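Local structure of MHC class I antigen (Ctenopharyngodon idella, 5H5Z) at residues A[109-121]-A[129-143]. The protein probably presents short peptides in its groove, in association with beta-2-microglobulin, at the cell surface for inspection by T cells. Sequence-based numbering, arbitrary orientation.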
ATOM      1  N   PHE A 109      12.094   9.789   9.589  1.00 18.93           N
ATOM      2  CA  PHE A 109      11.009  10.771   9.649  1.00 18.55           C
ATOM      3  C   PHE A 109      10.067  10.458  10.807  1.00 18.32           C
ATOM      4  O   PHE A 109      10.007   9.319  11.276  1.00 17.47           O
ATOM      5  CB  PHE A 109      10.228  10.784   8.327  1.00 20.50           C
ATOM      6  CG  PHE A 109       9.532   9.488   8.027  1.00 20.66           C
ATOM      7  CD1 PHE A 109      10.228   8.427   7.449  1.00 22.21           C
ATOM      8  CD2 PHE A 109       8.180   9.322   8.323  1.00 21.63           C
ATOM      9  CE1 PHE A 109       9.592   7.224   7.177  1.00 24.26           C
ATOM     10  CE2 PHE A 109       7.537   8.123   8.049  1.00 23.79           C
ATOM     11  CZ  PHE A 109       8.243   7.074   7.475  1.00 26.56           C
ATOM     12  N   TYR A 110       9.328  11.472  11.255  1.00 19.39           N
ATOM     13  CA  TYR A 110       8.363  11.321  12.343  1.00 17.36           C
ATOM     14  C   TYR A 110       7.277  12.378  12.131  1.00 18.23           C
ATOM     15  O   TYR A 110       7.555  13.578  12.180  1.00 19.28           O
ATOM     16  CB  TYR A 110       9.050  11.502  13.707  1.00 16.80           C
ATOM     17  CG  TYR A 110       8.668  10.464  14.745  1.00 18.04           C
ATOM     18  CD1 TYR A 110       7.381  10.416  15.282  1.00 18.72           C
ATOM     19  CD2 TYR A 110       9.611   9.536  15.212  1.00 19.35           C
ATOM     20  CE1 TYR A 110       7.031   9.464  16.227  1.00 20.32           C
ATOM     21  CE2 TYR A 110       9.273   8.585  16.161  1.00 21.20           C
ATOM     22  CZ  TYR A 110       7.985   8.554  16.668  1.00 22.91           C
ATOM     23  OH  TYR A 110       7.647   7.612  17.611  1.00 27.33           O
ATOM     24  N   GLN A 111       6.049  11.926  11.879  1.00 18.25           N
ATOM     25  CA  GLN A 111       4.965  12.818  11.431  1.00 20.13           C
ATOM     26  C   GLN A 111       3.615  12.438  12.027  1.00 19.28           C
ATOM     27  O   GLN A 111       3.332  11.259  12.248  1.00 19.83           O
ATOM     28  CB  GLN A 111       4.850  12.789   9.901  1.00 25.45           C
ATOM     29  CG  GLN A 111       6.100  13.245   9.161  1.00 34.13           C
ATOM     30  CD  GLN A 111       6.143  12.773   7.719  1.00 41.82           C
ATOM     31  OE1 GLN A 111       5.206  12.154   7.222  1.00 44.49           O
ATOM     32  NE2 GLN A 111       7.243  13.063   7.041  1.00 49.12           N
ATOM     33  N   TYR A 112       2.780  13.447  12.267  1.00 20.79           N
ATOM     34  CA  TYR A 112       1.421  13.240  12.761  1.00 22.14           C
ATOM     35  C   TYR A 112       0.417  14.011  11.901  1.00 21.69           C
ATOM     36  O   TYR A 112       0.748  15.064  11.358  1.00 21.70           O
ATOM     37  CB  TYR A 112       1.306  13.713  14.210  1.00 22.62           C
ATOM     38  CG  TYR A 112       2.134  12.929  15.220  1.00 19.79           C
ATOM     39  CD1 TYR A 112       3.490  13.212  15.419  1.00 20.04           C
ATOM     40  CD2 TYR A 112       1.554  11.920  15.992  1.00 20.20           C
ATOM     41  CE1 TYR A 112       4.238  12.508  16.350  1.00 20.85           C
ATOM     42  CE2 TYR A 112       2.300  11.213  16.934  1.00 20.72           C
ATOM     43  CZ  TYR A 112       3.638  11.508  17.102  1.00 21.35           C
ATOM     44  OH  TYR A 112       4.381  10.814  18.039  1.00 23.70           O
ATOM     45  N   ALA A 113      -0.803  13.485  11.785  1.00 21.31           N
ATOM     46  CA  ALA A 113      -1.885  14.164  11.057  1.00 21.31           C
ATOM     47  C   ALA A 113      -3.196  14.043  11.800  1.00 22.66           C
ATOM     48  O   ALA A 113      -3.472  13.019  12.437  1.00 22.08           O
ATOM     49  CB  ALA A 113      -2.044  13.597   9.651  1.00 21.02           C
ATOM     50  N   TYR A 114      -3.999  15.100  11.709  1.00 22.89           N
ATOM     51  CA  TYR A 114      -5.355  15.093  12.221  1.00 23.85           C
ATOM     52  C   TYR A 114      -6.323  15.199  11.052  1.00 26.83           C
ATOM     53  O   TYR A 114      -6.162  16.059  10.179  1.00 24.96           O
ATOM     54  CB  TYR A 114      -5.571  16.250  13.198  1.00 27.64           C
ATOM     55  CG  TYR A 114      -6.998  16.364  13.682  1.00 28.69           C
ATOM     56  CD1 TYR A 114      -7.559  15.375  14.488  1.00 24.73           C
ATOM     57  CD2 TYR A 114      -7.795  17.456  13.325  1.00 28.11           C
ATOM     58  CE1 TYR A 114      -8.862  15.466  14.938  1.00 30.98           C
ATOM     59  CE2 TYR A 114      -9.102  17.559  13.771  1.00 29.54           C
ATOM     60  CZ  TYR A 114      -9.631  16.563  14.574  1.00 29.32           C
ATOM     61  OH  TYR A 114     -10.928  16.659  15.016  1.00 34.53           O
ATOM     62  N   ASP A 115      -7.325  14.320  11.045  1.00 24.78           N
ATOM     63  CA  ASP A 115      -8.262  14.179   9.915  1.00 25.12           C
ATOM     64  C   ASP A 115      -7.550  14.132   8.560  1.00 25.89           C
ATOM     65  O   ASP A 115      -8.002  14.728   7.581  1.00 26.62           O
ATOM     66  CB  ASP A 115      -9.360  15.259   9.955  1.00 24.96           C
ATOM     67  CG  ASP A 115     -10.383  15.007  11.049  1.00 28.74           C
ATOM     68  OD1 ASP A 115     -10.507  13.855  11.510  1.00 30.18           O
ATOM     69  OD2 ASP A 115     -11.076  15.962  11.454  1.00 29.56           O
ATOM     70  N   GLY A 116      -6.426  13.418   8.519  1.00 24.13           N
ATOM     71  CA  GLY A 116      -5.670  13.220   7.282  1.00 25.28           C
ATOM     72  C   GLY A 116      -4.925  14.434   6.749  1.00 25.35           C
ATOM     73  O   GLY A 116      -4.545  14.463   5.581  1.00 25.66           O
ATOM     74  N   GLU A 117      -4.723  15.437   7.599  1.00 26.44           N
ATOM     75  CA  GLU A 117      -3.944  16.622   7.238  1.00 24.84           C
ATOM     76  C   GLU A 117      -2.779  16.830   8.207  1.00 25.18           C
ATOM     77  O   GLU A 117      -2.937  16.627   9.411  1.00 25.03           O
ATOM     78  CB  GLU A 117      -4.837  17.863   7.234  1.00 30.04           C
ATOM     79  CG  GLU A 117      -5.824  17.914   6.076  1.00 34.61           C
ATOM     80  CD  GLU A 117      -6.585  19.223   6.029  1.00 46.22           C
ATOM     81  OE1 GLU A 117      -7.178  19.613   7.058  1.00 50.33           O
ATOM     82  OE2 GLU A 117      -6.592  19.862   4.960  1.00 54.08           O
ATOM     83  N   ASP A 118      -1.627  17.259   7.684  1.00 24.08           N
ATOM     84  CA  ASP A 118      -0.431  17.519   8.508  1.00 23.12           C
ATOM     85  C   ASP A 118      -0.779  18.268   9.788  1.00 25.61           C
ATOM     86  O   ASP A 118      -1.532  19.250   9.758  1.00 26.36           O
ATOM     87  CB  ASP A 118       0.609  18.336   7.734  1.00 27.22           C
ATOM     88  CG  ASP A 118       1.304  17.538   6.645  1.00 30.01           C
ATOM     89  OD1 ASP A 118       1.103  16.309   6.553  1.00 32.69           O
ATOM     90  OD2 ASP A 118       2.071  18.150   5.877  1.00 33.89           O
ATOM     91  N   PHE A 119      -0.236  17.794  10.907  1.00 24.12           N
ATOM     92  CA  PHE A 119      -0.411  18.461  12.199  1.00 23.92           C
ATOM     93  C   PHE A 119       0.956  18.928  12.720  1.00 25.00           C
ATOM     94  O   PHE A 119       1.212  20.131  12.781  1.00 23.78           O
ATOM     95  CB  PHE A 119      -1.128  17.536  13.192  1.00 25.30           C
ATOM     96  CG  PHE A 119      -1.525  18.205  14.484  1.00 28.10           C
ATOM     97  CD1 PHE A 119      -2.640  19.037  14.544  1.00 27.34           C
ATOM     98  CD2 PHE A 119      -0.790  17.989  15.652  1.00 27.78           C
ATOM     99  CE1 PHE A 119      -3.010  19.648  15.736  1.00 25.94           C
ATOM    100  CE2 PHE A 119      -1.159  18.593  16.850  1.00 30.23           C
ATOM    101  CZ  PHE A 119      -2.271  19.421  16.893  1.00 30.74           C
ATOM    102  N   VAL A 120       1.832  17.985  13.075  1.00 24.00           N
ATOM    103  CA  VAL A 120       3.227  18.303  13.413  1.00 21.24           C
ATOM    104  C   VAL A 120       4.190  17.309  12.747  1.00 19.62           C
ATOM    105  O   VAL A 120       3.871  16.126  12.597  1.00 21.93           O
ATOM    106  CB  VAL A 120       3.511  18.335  14.946  1.00 20.91           C
ATOM    107  CG1 VAL A 120       2.844  19.527  15.616  1.00 24.15           C
ATOM    108  CG2 VAL A 120       3.100  17.030  15.620  1.00 22.58           C
ATOM    109  N   SER A 121       5.360  17.804  12.351  1.00 21.72           N
ATOM    110  CA  SER A 121       6.379  16.991  11.685  1.00 22.21           C
ATOM    111  C   SER A 121       7.725  17.266  12.330  1.00 23.18           C
ATOM    112  O   SER A 121       8.055  18.420  12.632  1.00 21.81           O
ATOM    113  CB  SER A 121       6.460  17.329  10.190  1.00 27.14           C
ATOM    114  OG  SER A 121       5.186  17.303   9.582  1.00 30.01           O
ATOM    115  N   TRP A 129       9.692  20.873  16.097  1.00 28.08           N
ATOM    116  CA  TRP A 129       8.493  20.353  15.459  1.00 27.38           C
ATOM    117  C   TRP A 129       7.840  21.425  14.604  1.00 29.73           C
ATOM    118  O   TRP A 129       7.518  22.511  15.089  1.00 28.48           O
ATOM    119  CB  TRP A 129       7.511  19.836  16.512  1.00 27.60           C
ATOM    120  CG  TRP A 129       8.013  18.604  17.189  1.00 28.52           C
ATOM    121  CD1 TRP A 129       8.768  18.538  18.329  1.00 29.88           C
ATOM    122  CD2 TRP A 129       7.824  17.255  16.754  1.00 25.16           C
ATOM    123  NE1 TRP A 129       9.050  17.227  18.635  1.00 25.81           N
ATOM    124  CE2 TRP A 129       8.488  16.418  17.684  1.00 23.41           C
ATOM    125  CE3 TRP A 129       7.153  16.668  15.672  1.00 22.77           C
ATOM    126  CZ2 TRP A 129       8.492  15.024  17.567  1.00 21.44           C
ATOM    127  CZ3 TRP A 129       7.160  15.285  15.551  1.00 22.96           C
ATOM    128  CH2 TRP A 129       7.833  14.476  16.490  1.00 23.34           C
ATOM    129  N   THR A 130       7.663  21.117  13.325  1.00 26.32           N
ATOM    130  CA  THR A 130       6.962  22.012  12.415  1.00 27.85           C
ATOM    131  C   THR A 130       5.462  21.846  12.618  1.00 26.83           C
ATOM    132  O   THR A 130       4.924  20.753  12.442  1.00 26.99           O
ATOM    133  CB  THR A 130       7.351  21.738  10.952  1.00 28.18           C
ATOM    134  OG1 THR A 130       8.772  21.849  10.822  1.00 31.96           O
ATOM    135  CG2 THR A 130       6.677  22.737  10.003  1.00 28.26           C
ATOM    136  N   ALA A 131       4.810  22.937  13.017  1.00 24.77           N
ATOM    137  CA  ALA A 131       3.366  22.973  13.214  1.00 24.53           C
ATOM    138  C   ALA A 131       2.686  23.449  11.933  1.00 26.29           C
ATOM    139  O   ALA A 131       3.003  24.522  11.420  1.00 28.10           O
ATOM    140  CB  ALA A 131       3.019  23.896  14.377  1.00 23.07           C
ATOM    141  N   ALA A 132       1.758  22.645  11.419  1.00 26.91           N
ATOM    142  CA  ALA A 132       1.077  22.952  10.153  1.00 29.46           C
ATOM    143  C   ALA A 132      -0.009  24.021  10.280  1.00 33.67           C
ATOM    144  O   ALA A 132      -0.364  24.680   9.298  1.00 40.80           O
ATOM    145  CB  ALA A 132       0.502  21.686   9.539  1.00 32.10           C
ATOM    146  N   ASN A 133      -0.542  24.180  11.489  1.00 32.77           N
ATOM    147  CA  ASN A 133      -1.619  25.132  11.750  1.00 34.33           C
ATOM    148  C   ASN A 133      -1.517  25.693  13.172  1.00 39.47           C
ATOM    149  O   ASN A 133      -0.753  25.167  13.983  1.00 40.03           O
ATOM    150  CB  ASN A 133      -2.982  24.468  11.509  1.00 36.44           C
ATOM    151  CG  ASN A 133      -3.114  23.127  12.207  1.00 35.98           C
ATOM    152  OD1 ASN A 133      -2.973  23.027  13.424  1.00 37.78           O
ATOM    153  ND2 ASN A 133      -3.398  22.087  11.434  1.00 38.64           N
ATOM    154  N   PRO A 134      -2.274  26.769  13.478  1.00 44.87           N
ATOM    155  CA  PRO A 134      -2.254  27.328  14.835  1.00 44.95           C
ATOM    156  C   PRO A 134      -2.588  26.307  15.928  1.00 45.61           C
ATOM    157  O   PRO A 134      -2.006  26.364  17.012  1.00 41.78           O
ATOM    158  CB  PRO A 134      -3.333  28.414  14.780  1.00 46.56           C
ATOM    159  CG  PRO A 134      -3.343  28.845  13.359  1.00 48.38           C
ATOM    160  CD  PRO A 134      -3.110  27.589  12.571  1.00 46.63           C
ATOM    161  N   GLN A 135      -3.505  25.385  15.634  1.00 44.76           N
ATOM    162  CA  GLN A 135      -3.908  24.340  16.580  1.00 42.57           C
ATOM    163  C   GLN A 135      -2.734  23.457  16.983  1.00 36.61           C
ATOM    164  O   GLN A 135      -2.688  22.953  18.106  1.00 43.18           O
ATOM    165  CB  GLN A 135      -5.026  23.467  15.995  1.00 46.43           C
ATOM    166  CG  GLN A 135      -6.371  24.158  15.829  1.00 52.16           C
ATOM    167  CD  GLN A 135      -6.493  24.942  14.530  1.00 55.10           C
ATOM    168  OE1 GLN A 135      -5.538  25.066  13.756  1.00 61.93           O
ATOM    169  NE2 GLN A 135      -7.682  25.480  14.287  1.00 59.74           N
ATOM    170  N   ALA A 136      -1.785  23.272  16.068  1.00 32.04           N
ATOM    171  CA  ALA A 136      -0.613  22.439  16.336  1.00 26.33           C
ATOM    172  C   ALA A 136       0.484  23.147  17.129  1.00 26.41           C
ATOM    173  O   ALA A 136       1.355  22.492  17.706  1.00 26.86           O
ATOM    174  CB  ALA A 136      -0.054  21.877  15.036  1.00 24.45           C
ATOM    175  N   VAL A 137       0.440  24.479  17.163  1.00 27.67           N
ATOM    176  CA  VAL A 137       1.507  25.274  17.798  1.00 28.64           C
ATOM    177  C   VAL A 137       1.626  25.017  19.308  1.00 28.28           C
ATOM    178  O   VAL A 137       2.736  24.960  19.847  1.00 29.82           O
ATOM    179  CB  VAL A 137       1.358  26.785  17.490  1.00 28.86           C
ATOM    180  CG1 VAL A 137       2.452  27.601  18.166  1.00 28.17           C
ATOM    181  CG2 VAL A 137       1.395  27.021  15.986  1.00 29.34           C
ATOM    182  N   ILE A 138       0.491  24.849  19.983  1.00 27.35           N
ATOM    183  CA  ILE A 138       0.494  24.493  21.409  1.00 29.26           C
ATOM    184  C   ILE A 138       1.266  23.190  21.643  1.00 29.16           C
ATOM    185  O   ILE A 138       2.055  23.088  22.586  1.00 27.92           O
ATOM    186  CB  ILE A 138      -0.935  24.390  21.978  1.00 32.40           C
ATOM    187  CG1 ILE A 138      -1.625  25.759  21.923  1.00 35.80           C
ATOM    188  CG2 ILE A 138      -0.919  23.852  23.407  1.00 32.88           C
ATOM    189  CD1 ILE A 138      -3.125  25.702  22.102  1.00 41.65           C
ATOM    190  N   THR A 139       1.046  22.209  20.770  1.00 29.24           N
ATOM    191  CA  THR A 139       1.755  20.921  20.820  1.00 27.39           C
ATOM    192  C   THR A 139       3.255  21.101  20.568  1.00 27.95           C
ATOM    193  O   THR A 139       4.085  20.535  21.288  1.00 27.41           O
ATOM    194  CB  THR A 139       1.138  19.908  19.834  1.00 29.32           C
ATOM    195  OG1 THR A 139      -0.197  19.597  20.253  1.00 30.87           O
ATOM    196  CG2 THR A 139       1.963  18.611  19.756  1.00 25.24           C
ATOM    197  N   LYS A 140       3.592  21.896  19.552  1.00 26.95           N
ATOM    198  CA  LYS A 140       4.981  22.251  19.256  1.00 27.12           C
ATOM    199  C   LYS A 140       5.734  22.733  20.509  1.00 25.89           C
ATOM    200  O   LYS A 140       6.816  22.226  20.825  1.00 26.28           O
ATOM    201  CB  LYS A 140       5.019  23.312  18.148  1.00 26.83           C
ATOM    202  CG  LYS A 140       6.366  23.981  17.922  1.00 30.08           C
ATOM    203  CD  LYS A 140       6.249  25.103  16.896  1.00 31.97           C
ATOM    204  CE  LYS A 140       7.573  25.830  16.696  1.00 33.60           C
ATOM    205  NZ  LYS A 140       8.643  24.936  16.164  1.00 34.29           N
ATOM    206  N   HIS A 141       5.158  23.697  21.225  1.00 26.19           N
ATOM    207  CA  HIS A 141       5.802  24.243  22.428  1.00 26.13           C
ATOM    208  C   HIS A 141       5.909  23.224  23.564  1.00 27.59           C
ATOM    209  O   HIS A 141       6.945  23.134  24.226  1.00 30.13           O
ATOM    210  CB  HIS A 141       5.089  25.506  22.918  1.00 26.97           C
ATOM    211  CG  HIS A 141       5.150  26.653  21.955  1.00 30.51           C
ATOM    212  ND1 HIS A 141       6.298  26.996  21.273  1.00 31.03           N
ATOM    213  CD2 HIS A 141       4.206  27.547  21.576  1.00 31.60           C
ATOM    214  CE1 HIS A 141       6.055  28.043  20.506  1.00 31.20           C
ATOM    215  NE2 HIS A 141       4.794  28.399  20.675  1.00 31.91           N
ATOM    216  N   LYS A 142       4.838  22.461  23.778  1.00 28.33           N
ATOM    217  CA  LYS A 142       4.825  21.417  24.800  1.00 30.39           C
ATOM    218  C   LYS A 142       5.903  20.378  24.518  1.00 31.35           C
ATOM    219  O   LYS A 142       6.664  20.004  25.413  1.00 33.03           O
ATOM    220  CB  LYS A 142       3.453  20.737  24.869  1.00 35.54           C
ATOM    221  CG  LYS A 142       3.369  19.635  25.918  1.00 40.51           C
ATOM    222  CD  LYS A 142       2.150  18.754  25.709  1.00 44.94           C
ATOM    223  CE  LYS A 142       2.213  17.532  26.609  1.00 46.98           C
ATOM    224  NZ  LYS A 142       0.890  16.863  26.714  1.00 46.91           N
ATOM    225  N   TRP A 143       5.965  19.922  23.269  1.00 27.39           N
ATOM    226  CA  TRP A 143       6.914  18.871  22.894  1.00 27.27           C
ATOM    227  C   TRP A 143       8.365  19.338  22.930  1.00 28.56           C
ATOM    228  O   TRP A 143       9.259  18.575  23.303  1.00 31.50           O
ATOM    229  CB  TRP A 143       6.533  18.282  21.539  1.00 26.07           C
ATOM    230  CG  TRP A 143       5.410  17.294  21.658  1.00 24.23           C
ATOM    231  CD1 TRP A 143       4.626  17.067  22.760  1.00 28.53           C
ATOM    232  CD2 TRP A 143       4.932  16.413  20.641  1.00 23.04           C
ATOM    233  NE1 TRP A 143       3.701  16.093  22.493  1.00 28.79           N
ATOM    234  CE2 TRP A 143       3.864  15.671  21.199  1.00 26.64           C
ATOM    235  CE3 TRP A 143       5.306  16.165  19.315  1.00 25.48           C
ATOM    236  CZ2 TRP A 143       3.167  14.702  20.479  1.00 24.93           C
ATOM    237  CZ3 TRP A 143       4.603  15.208  18.592  1.00 25.08           C
ATOM    238  CH2 TRP A 143       3.545  14.489  19.177  1.00 24.83           C
TER
HETATM  239  O   HOH W   1      -3.945  19.259  11.443  1.00 32.83           O
HETATM  240  O   HOH W   2       3.699  19.501   9.987  1.00 34.05           O
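F119 meets A136 because its chi1 of -172° sets CG opposite the backbone N, laying its ring face against A136; in W143, CG stands anti to the carbonyl carbon, beside the backbone N, which carries the six-membered ring across to Y112. A136 CB sits 3.6 Å from the F119 ring centroid and almost on its normal, a clean CH-pi contact, while T139 OG1 lies at the ring edge. W143 turns its edge to the face of Y112 in an offset edge-to-face pair, planes 66° apart, with W143 CH2 3.5 Å from Y112 CE1. V120 wedges between these clusters, CG1 on A136 CB and CG2 on W143 CZ3.

Alongside, strand 129-131, the outermost of this sheet within the chain, is tied on antiparallel by T130 N to S121 O (2.8 Å) and S121 N to T130 O (3.0 Å); just past the strand, A132 N donates to F119 O, nearly straight at 174°. One water links D118 O to N133 ND2, and N133 OD1 weakly caps the helix at A136 N.

This is the alpha-2 side of the MHC class I groove, where apolar packing seats a wall helix on the sheet floor; T139 OG1 and W143 NE1 hydrogen-bond the backbone of the bound peptide, and T139 OG1 also pairs with R82.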